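PDB 2R9I: putative phage capsid protein from Corynebacterium diphtheriae NCTC 13129, which is of unknown function but is probably a phage-type capsid protein, represented here by its N-terminal helical domain. Local coordinates for residues K7-H12 with E51-A56; M17-R22 with K44-E49; S25-D30 with A37-N42. One frame throughout, in Å; residues are numbered along the deposited sequence.

Contact 1: residues K7-H12 with E51-A56; sequences KDLLAH and ESTDEA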
loop_
_atom_site.group_PDB
_atom_site.type_symbol
_atom_site.label_atom_id
_atom_site.label_comp_id
_atom_site.label_asym_id
_atom_site.label_seq_id
_atom_site.Cartn_x
_atom_site.Cartn_y
_atom_site.Cartn_z
ATOM N N LYS A 7 -9.857 -2.871 8.923
ATOM C CA LYS A 7 -10.454 -1.593 8.533
ATOM C C LYS A 7 -9.375 -0.513 8.519
ATOM O O LYS A 7 -9.411 0.404 7.697
ATOM C CB LYS A 7 -11.578 -1.205 9.502
ATOM C CG LYS A 7 -12.831 -2.125 9.460
ATOM C CD LYS A 7 -13.943 -1.684 10.444
ATOM C CE LYS A 7 -15.136 -2.654 10.350
ATOM N NZ LYS A 7 -16.234 -2.295 11.278
ATOM N N ASP A 8 -8.418 -0.651 9.438
ATOM C CA ASP A 8 -7.298 0.273 9.593
ATOM C C ASP A 8 -6.276 0.091 8.478
ATOM O O ASP A 8 -5.700 1.081 7.983
ATOM C CB ASP A 8 -6.594 0.062 10.942
ATOM C CG ASP A 8 -7.499 0.342 12.152
ATOM O OD1 ASP A 8 -7.963 1.497 12.318
ATOM O OD2 ASP A 8 -7.725 -0.603 12.956
ATOM N N LEU A 9 -6.041 -1.174 8.117
ATOM C CA LEU A 9 -5.144 -1.528 7.032
ATOM C C LEU A 9 -5.617 -0.946 5.707
ATOM O O LEU A 9 -4.812 -0.508 4.899
ATOM C CB LEU A 9 -5.036 -3.042 6.898
ATOM C CG LEU A 9 -3.956 -3.769 7.695
ATOM C CD1 LEU A 9 -3.929 -5.203 7.246
ATOM C CD2 LEU A 9 -2.574 -3.144 7.503
ATOM N N LEU A 10 -6.926 -0.943 5.493
ATOM C CA LEU A 10 -7.491 -0.422 4.272
ATOM C C LEU A 10 -7.378 1.097 4.241
ATOM O O LEU A 10 -7.034 1.659 3.197
ATOM C CB LEU A 10 -8.942 -0.888 4.101
ATOM C CG LEU A 10 -9.155 -2.407 3.922
ATOM C CD1 LEU A 10 -10.625 -2.843 4.195
ATOM C CD2 LEU A 10 -8.715 -2.854 2.538
ATOM N N ALA A 11 -7.636 1.757 5.375
ATOM C CA ALA A 11 -7.454 3.205 5.452
ATOM C C ALA A 11 -5.980 3.570 5.213
ATOM O O ALA A 11 -5.661 4.532 4.483
ATOM C CB ALA A 11 -7.938 3.758 6.785
ATOM N N HIS A 12 -5.099 2.782 5.832
ATOM C CA HIS A 12 -3.658 2.973 5.740
ATOM C C HIS A 12 -3.192 2.854 4.300
ATOM O O HIS A 12 -2.443 3.715 3.810
ATOM C CB HIS A 12 -2.938 1.951 6.615
ATOM C CG HIS A 12 -1.454 2.099 6.613
ATOM N ND1 HIS A 12 -0.810 3.178 7.186
ATOM C CD2 HIS A 12 -0.481 1.313 6.097
ATOM C CE1 HIS A 12 0.497 3.037 7.042
ATOM N NE2 HIS A 12 0.723 1.915 6.381
ATOM N N GLU A 51 2.616 -1.736 -1.764
ATOM C CA GLU A 51 2.640 -3.144 -2.184
ATOM C C GLU A 51 2.652 -4.070 -0.998
ATOM O O GLU A 51 1.920 -5.072 -0.934
ATOM C CB GLU A 51 3.852 -3.437 -3.044
ATOM C CG GLU A 51 3.721 -2.936 -4.451
ATOM C CD GLU A 51 4.998 -3.129 -5.248
ATOM O OE1 GLU A 51 6.019 -3.568 -4.663
ATOM O OE2 GLU A 51 4.991 -2.847 -6.469
ATOM N N SER A 52 3.488 -3.713 -0.042
ATOM C CA SER A 52 3.652 -4.482 1.164
ATOM C C SER A 52 2.390 -4.473 2.086
ATOM O O SER A 52 2.099 -5.445 2.795
ATOM C CB SER A 52 4.903 -3.952 1.834
ATOM O OG SER A 52 4.842 -4.187 3.205
ATOM N N THR A 53 1.623 -3.384 2.053
ATOM C CA THR A 53 0.358 -3.292 2.791
ATOM C C THR A 53 -0.698 -4.095 2.073
ATOM O O THR A 53 -1.571 -4.704 2.708
ATOM C CB THR A 53 -0.090 -1.822 2.916
ATOM O OG1 THR A 53 0.860 -1.139 3.734
ATOM C CG2 THR A 53 -1.495 -1.676 3.536
ATOM N N ASP A 54 -0.642 -4.091 0.749
ATOM C CA ASP A 54 -1.519 -4.934 -0.018
ATOM C C ASP A 54 -1.369 -6.395 0.381
ATOM O O ASP A 54 -2.357 -7.110 0.468
ATOM C CB ASP A 54 -1.260 -4.761 -1.501
ATOM C CG ASP A 54 -1.972 -3.556 -2.063
ATOM O OD1 ASP A 54 -2.907 -3.037 -1.384
ATOM O OD2 ASP A 54 -1.603 -3.120 -3.187
ATOM N N GLU A 55 -0.132 -6.830 0.621
ATOM C CA GLU A 55 0.097 -8.190 1.101
ATOM C C GLU A 55 -0.510 -8.411 2.478
ATOM O O GLU A 55 -1.122 -9.455 2.714
ATOM C CB GLU A 55 1.574 -8.525 1.142
ATOM C CG GLU A 55 2.194 -8.593 -0.239
ATOM C CD GLU A 55 3.734 -8.681 -0.182
ATOM O OE1 GLU A 55 4.374 -8.083 0.748
ATOM O OE2 GLU A 55 4.311 -9.359 -1.071
ATOM N N ALA A 56 -0.352 -7.438 3.383
ATOM C CA ALA A 56 -0.943 -7.558 4.714
ATOM C C ALA A 56 -2.472 -7.735 4.603
ATOM O O ALA A 56 -3.077 -8.540 5.318
ATOM C CB ALA A 56 -0.589 -6.363 5.548
#
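Thr-53 meets Leu-9 and His-12 with its two branches. CB faces helix 6-26 and splits the side chain there. OG1 lies beside the backbone N (chi1 -66°), which puts the methyl CG2 anti to it. The methyl reaches the backbone of the partner helix, with Thr-53 CG2 3.8 Å from Leu-9 O. The same Thr-53 CG2 also lies 4.1 Å from His-12 CD2. The hydroxyl takes the other branch. Thr-53 OG1 comes to the edge of the His-12 ring, near its plane, 3.7 Å from His-12 CD2. This is van der Waals contact with a ring carbon; OG1 is hydrogen-bonded to Glu-49 O, one turn back on its own helix. That bond fixes the hydroxyl, and both branches face helix 6-26.

His-12 extends toward Thr-53 because its CG is anti to the backbone N, chi1 -178°. One turn away, the methyl Leu-9 CD1 rests 3.9 Å from Ala-56 CB. Leu-9 and Thr-53 are both buried.

Asp-54, beside Thr-53 in sequence, forms a salt bridge to Arg-13 of helix 6-26. The axes of the two segments run antiparallel, at 160°, and approach to 9.8 Å. Ile-57 and Arg-60 of helix 33-71 continue the packing around Leu-9. Arg-13 and Leu-16 of helix 6-26 do so around Thr-53.

Contact 2: residues M17-R22 with K44-E49; sequences MDSAKR and KSIISE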
loop_
_atom_site.group_PDB
_atom_site.type_symbol
_atom_site.label_atom_id
_atom_site.label_comp_id
_atom_site.label_asym_id
_atom_site.label_seq_id
_atom_site.Cartn_x
_atom_site.Cartn_y
_atom_site.Cartn_z
HETATM N N MSE A 17 -1.568 5.579 -0.815
HETATM C CA MSE A 17 -1.787 5.770 -2.221
HETATM C C MSE A 17 -2.005 7.221 -2.457
HETATM O O MSE A 17 -1.528 7.783 -3.394
HETATM C CB MSE A 17 -3.033 5.030 -2.619
HETATM C CG MSE A 17 -2.749 3.787 -3.332
HETATM SE SE MSE A 17 -2.219 4.338 -5.007
HETATM C CE MSE A 17 -1.588 2.731 -5.740
ATOM N N ASP A 18 -2.772 7.816 -1.584
ATOM C CA ASP A 18 -3.026 9.272 -1.618
ATOM C C ASP A 18 -1.697 10.023 -1.561
ATOM O O ASP A 18 -1.440 10.910 -2.399
ATOM C CB ASP A 18 -3.962 9.671 -0.444
ATOM C CG ASP A 18 -4.525 11.118 -0.557
ATOM O OD1 ASP A 18 -5.634 11.304 -1.112
ATOM O OD2 ASP A 18 -3.897 12.074 -0.063
ATOM N N SER A 19 -0.813 9.650 -0.622
ATOM C CA SER A 19 0.425 10.407 -0.475
ATOM C C SER A 19 1.450 10.178 -1.586
ATOM O O SER A 19 2.247 11.097 -1.896
ATOM C CB SER A 19 1.026 10.290 0.921
ATOM O OG SER A 19 1.465 9.009 1.154
ATOM N N ALA A 20 1.419 8.987 -2.187
ATOM C CA ALA A 20 2.211 8.687 -3.389
ATOM C C ALA A 20 1.748 9.562 -4.547
ATOM O O ALA A 20 2.553 9.976 -5.396
ATOM C CB ALA A 20 2.082 7.240 -3.768
ATOM N N LYS A 21 0.450 9.846 -4.599
ATOM C CA LYS A 21 -0.056 10.729 -5.635
ATOM C C LYS A 21 0.269 12.208 -5.412
ATOM O O LYS A 21 0.672 12.876 -6.358
ATOM C CB LYS A 21 -1.540 10.513 -5.834
ATOM C CG LYS A 21 -1.836 9.157 -6.407
ATOM C CD LYS A 21 -3.314 9.012 -6.593
ATOM C CE LYS A 21 -3.636 7.657 -7.151
ATOM N NZ LYS A 21 -5.106 7.551 -7.308
ATOM N N ARG A 22 0.108 12.727 -4.188
ATOM C CA ARG A 22 0.513 14.113 -3.903
ATOM C C ARG A 22 1.988 14.202 -4.212
ATOM O O ARG A 22 2.438 15.179 -4.792
ATOM C CB ARG A 22 0.192 14.570 -2.468
ATOM C CG ARG A 22 -1.357 14.697 -2.184
ATOM C CD ARG A 22 -1.803 15.136 -0.737
ATOM N NE ARG A 22 -3.278 15.178 -0.649
ATOM C CZ ARG A 22 -4.010 15.444 0.450
ATOM N NH1 ARG A 22 -3.443 15.730 1.632
ATOM N NH2 ARG A 22 -5.345 15.434 0.377
ATOM N N LYS A 44 8.984 5.905 -5.203
ATOM C CA LYS A 44 9.288 4.463 -5.283
ATOM C C LYS A 44 9.235 3.783 -3.895
ATOM O O LYS A 44 8.856 2.609 -3.776
ATOM C CB LYS A 44 10.651 4.247 -5.924
ATOM C CG LYS A 44 10.685 4.390 -7.414
ATOM C CD LYS A 44 12.129 4.217 -7.851
ATOM C CE LYS A 44 12.268 3.505 -9.189
ATOM N NZ LYS A 44 12.164 4.484 -10.303
ATOM N N SER A 45 9.583 4.547 -2.858
ATOM C CA SER A 45 9.558 4.063 -1.475
ATOM C C SER A 45 8.178 3.957 -0.861
ATOM O O SER A 45 7.888 3.020 -0.132
ATOM C CB SER A 45 10.415 4.945 -0.588
ATOM O OG SER A 45 11.694 4.345 -0.509
ATOM N N ILE A 46 7.348 4.952 -1.123
ATOM C CA ILE A 46 5.968 4.911 -0.704
ATOM C C ILE A 46 5.296 3.795 -1.464
ATOM O O ILE A 46 4.626 2.971 -0.851
ATOM C CB ILE A 46 5.269 6.235 -0.954
ATOM C CG1 ILE A 46 5.894 7.320 -0.059
ATOM C CG2 ILE A 46 3.794 6.099 -0.688
ATOM C CD1 ILE A 46 5.325 8.725 -0.342
ATOM N N ILE A 47 5.505 3.706 -2.776
ATOM C CA ILE A 47 4.847 2.597 -3.493
ATOM C C ILE A 47 5.293 1.220 -2.967
ATOM O O ILE A 47 4.503 0.283 -2.873
ATOM C CB ILE A 47 4.852 2.684 -5.093
ATOM C CG1 ILE A 47 5.949 1.841 -5.709
ATOM C CG2 ILE A 47 4.782 4.136 -5.652
ATOM C CD1 ILE A 47 5.520 0.398 -5.860
ATOM N N SER A 48 6.554 1.104 -2.599
ATOM C CA SER A 48 7.020 -0.141 -2.005
ATOM C C SER A 48 6.223 -0.498 -0.740
ATOM O O SER A 48 5.973 -1.669 -0.449
ATOM C CB SER A 48 8.495 -0.014 -1.672
ATOM O OG SER A 48 9.003 -1.278 -1.369
ATOM N N GLU A 49 5.812 0.522 -0.002
ATOM C CA GLU A 49 5.018 0.305 1.209
ATOM C C GLU A 49 3.558 -0.036 0.915
ATOM O O GLU A 49 2.972 -0.848 1.648
ATOM C CB GLU A 49 5.092 1.514 2.157
ATOM C CG GLU A 49 6.415 1.683 2.857
ATOM C CD GLU A 49 6.896 0.449 3.627
ATOM O OE1 GLU A 49 6.079 -0.472 3.943
ATOM O OE2 GLU A 49 8.122 0.404 3.923
#
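Ala-20 and Ile-46 make the apolar part of this contact. The methyl CG2 of Ile-46 approaches Ala-20 CB to 3.7 Å. Ile-46 CG2 also lies 4.0 Å from Ala-20 N, so the branch sits against both the side chain and the backbone of the partner. CG2 is anti to the backbone N of Ile-46, while CG1 is anti to the carbonyl carbon (chi1 -66°). This sets CG2 on Ala-20 and carries the longer branch to Ser-19. The small alanine lets the backbones come close, with 6.0 Å between Ala-20 CA and Ile-46 CA.

The second kind of contact is between a methyl and a hydroxyl. Ile-46 CD1, at the end of the longer branch, lies 4.1 Å from Ser-19 OG. This is van der Waals contact. The serine oxygen has its polar partner on its own helix, the carbonyl of Asn-15, with a weak bond to Leu-16 O as well. Ser-19 thus offers its hydroxyl to the backbone one turn earlier, and Ile-46 packs beside it.

Charges meet within the segment 17-22. Arg-22 NE and Asp-18 OD2 are 3.2 Å apart, with the oxygen above one face of the guanidinium group and toward its rim. It is a salt bridge by charge alone, on the side of helix 6-26 turned away from the segment 44-49.

Ala-20 of helix 6-26 is buried against helix 33-71. Ile-50, one turn beyond Ile-46, touches both Ala-20 and the selenomethionine at position 17, carrying the packing along helix 33-71.

Contact 3: residues S25-D30 with A37-N42; sequences SAITDD and AQAVEN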
loop_
_atom_site.group_PDB
_atom_site.type_symbol
_atom_site.label_atom_id
_atom_site.label_comp_id
_atom_site.label_asym_id
_atom_site.label_seq_id
_atom_site.Cartn_x
_atom_site.Cartn_y
_atom_site.Cartn_z
ATOM N N SER A 25 2.513 14.249 -8.149
ATOM C CA SER A 25 1.983 15.512 -8.649
ATOM C C SER A 25 2.979 16.647 -8.443
ATOM O O SER A 25 3.078 17.556 -9.268
ATOM C CB SER A 25 0.657 15.844 -7.962
ATOM O OG SER A 25 -0.417 15.136 -8.556
ATOM N N ALA A 26 3.715 16.591 -7.338
ATOM C CA ALA A 26 4.654 17.650 -6.987
ATOM C C ALA A 26 5.829 17.688 -7.957
ATOM O O ALA A 26 6.470 18.725 -8.131
ATOM C CB ALA A 26 5.147 17.469 -5.559
ATOM N N ILE A 27 6.107 16.552 -8.589
ATOM C CA ILE A 27 7.161 16.471 -9.592
ATOM C C ILE A 27 6.695 17.040 -10.929
ATOM O O ILE A 27 6.410 16.294 -11.865
ATOM C CB ILE A 27 7.634 15.020 -9.799
ATOM C CG1 ILE A 27 7.978 14.375 -8.455
ATOM C CG2 ILE A 27 8.829 14.978 -10.738
ATOM C CD1 ILE A 27 8.138 12.872 -8.523
ATOM N N THR A 28 6.620 18.364 -11.009
ATOM C CA THR A 28 6.410 19.044 -12.281
ATOM C C THR A 28 7.733 19.298 -12.996
ATOM O O THR A 28 8.783 19.399 -12.362
ATOM C CB THR A 28 5.674 20.383 -12.091
ATOM O OG1 THR A 28 6.355 21.171 -11.105
ATOM C CG2 THR A 28 4.241 20.144 -11.639
ATOM N N ASP A 29 7.673 19.402 -14.320
ATOM C CA ASP A 29 8.879 19.449 -15.139
ATOM C C ASP A 29 9.511 20.837 -15.111
ATOM O O ASP A 29 10.410 21.137 -15.897
ATOM C CB ASP A 29 8.564 19.044 -16.580
ATOM C CG ASP A 29 7.464 19.889 -17.196
ATOM O OD1 ASP A 29 6.974 20.814 -16.516
ATOM O OD2 ASP A 29 7.093 19.627 -18.359
ATOM N N ASP A 30 9.034 21.681 -14.201
ATOM C CA ASP A 30 9.713 22.933 -13.888
ATOM C C ASP A 30 10.481 22.830 -12.575
ATOM O O ASP A 30 10.953 23.833 -12.040
ATOM C CB ASP A 30 8.707 24.085 -13.819
ATOM C CG ASP A 30 7.858 24.042 -12.565
ATOM O OD1 ASP A 30 7.608 25.115 -11.978
ATOM O OD2 ASP A 30 7.439 22.935 -12.165
ATOM N N ALA A 37 14.911 13.925 -9.150
ATOM C CA ALA A 37 15.452 12.589 -8.925
ATOM C C ALA A 37 15.195 12.117 -7.496
ATOM O O ALA A 37 14.837 10.964 -7.302
ATOM C CB ALA A 37 16.919 12.524 -9.258
ATOM N N GLN A 38 15.352 12.997 -6.504
ATOM C CA GLN A 38 15.092 12.624 -5.111
ATOM C C GLN A 38 13.640 12.314 -4.955
ATOM O O GLN A 38 13.280 11.256 -4.415
ATOM C CB GLN A 38 15.438 13.741 -4.139
ATOM C CG GLN A 38 15.275 13.377 -2.631
ATOM C CD GLN A 38 16.229 12.289 -2.068
ATOM O OE1 GLN A 38 17.433 12.320 -2.348
ATOM N NE2 GLN A 38 15.706 11.361 -1.252
ATOM N N ALA A 39 12.794 13.216 -5.457
ATOM C CA ALA A 39 11.344 13.035 -5.363
ATOM C C ALA A 39 10.881 11.693 -5.916
ATOM O O ALA A 39 10.000 11.063 -5.326
ATOM C CB ALA A 39 10.599 14.181 -6.019
ATOM N N VAL A 40 11.477 11.251 -7.023
ATOM C CA VAL A 40 11.162 9.951 -7.632
ATOM C C VAL A 40 11.580 8.797 -6.721
ATOM O O VAL A 40 10.915 7.754 -6.655
ATOM C CB VAL A 40 11.843 9.799 -9.004
ATOM C CG1 VAL A 40 11.830 8.358 -9.483
ATOM C CG2 VAL A 40 11.170 10.685 -10.004
ATOM N N GLU A 41 12.685 8.991 -6.014
ATOM C CA GLU A 41 13.159 8.014 -5.053
ATOM C C GLU A 41 12.116 7.853 -3.943
ATOM O O GLU A 41 11.741 6.749 -3.580
ATOM C CB GLU A 41 14.498 8.485 -4.500
ATOM C CG GLU A 41 15.517 7.376 -4.272
ATOM C CD GLU A 41 15.634 6.405 -5.454
ATOM O OE1 GLU A 41 15.825 6.895 -6.590
ATOM O OE2 GLU A 41 15.544 5.160 -5.240
ATOM N N ASN A 42 11.613 8.970 -3.442
ATOM C CA ASN A 42 10.582 8.962 -2.412
ATOM C C ASN A 42 9.282 8.286 -2.834
ATOM O O ASN A 42 8.682 7.536 -2.070
ATOM C CB ASN A 42 10.275 10.385 -2.006
ATOM C CG ASN A 42 11.490 11.125 -1.493
ATOM O OD1 ASN A 42 11.434 12.336 -1.374
ATOM N ND2 ASN A 42 12.582 10.414 -1.180
#
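Ile-27 makes this contact from an inverse gamma turn, near the end of the first helix, and it packs onto Ala-39 and Val-40 of the second helix. The turn is seen in its backbone angles, phi -79° and psi 75°. A weak backbone bond from Thr-28 N to Ala-26 O closes it. The chain thus leaves its helical course at Ile-27, whose CB faces the segment 37-42.

All the touching on the loop side is done by one branch of the isoleucine. CG1 is anti to the carbonyl carbon and beside the backbone N (chi1 -51°), which directs that branch at the helix. Ile-27 CG1 lies 3.6 Å from Ala-39 CB. The terminal methyl continues past the same alanine, with Ile-27 CD1 3.7 Å from Ala-39 CB. Beyond it, Ile-27 CD1 reaches Val-40, 4.0 Å from Val-40 CG2. Ile-27 CD1 is also 4.0 Å from Val-40 N, so it lies against the helix backbone as well.

The packing is apolar. Of the Val-40 side chain it is CG2, the methyl beside the backbone N, that takes part, from the margin of the contact. All three residues keep some exposure, and the contact belongs to the surface.

This is the closed end of an antiparallel helical hairpin. Helix 6-26 ends, a short loop follows, and helix 33-71 returns alongside. Here Ile-27 lays its side chain back on the opening turns of the returning helix, within the DIP0205-like N-terminal domain.

Overall arrangement
The three contacts lie in order along one antiparallel helical hairpin, formed by helix 6-26 and helix 33-71. Contact 3 is next to the turn, contact 2 follows, and contact 1 is toward the open end. Their centres are spaced almost evenly: about 13 Å from contact 1 to contact 2, and about 12 Å from contact 2 to contact 3. Contacts 1 and 3 are about 25 Å apart between centres and do not touch. Contacts 1 and 2 are partly buried, whereas contact 3 is at the surface. Together they follow much of the interface that pairs the two helices. Helix 33-71 runs on well past contact 1.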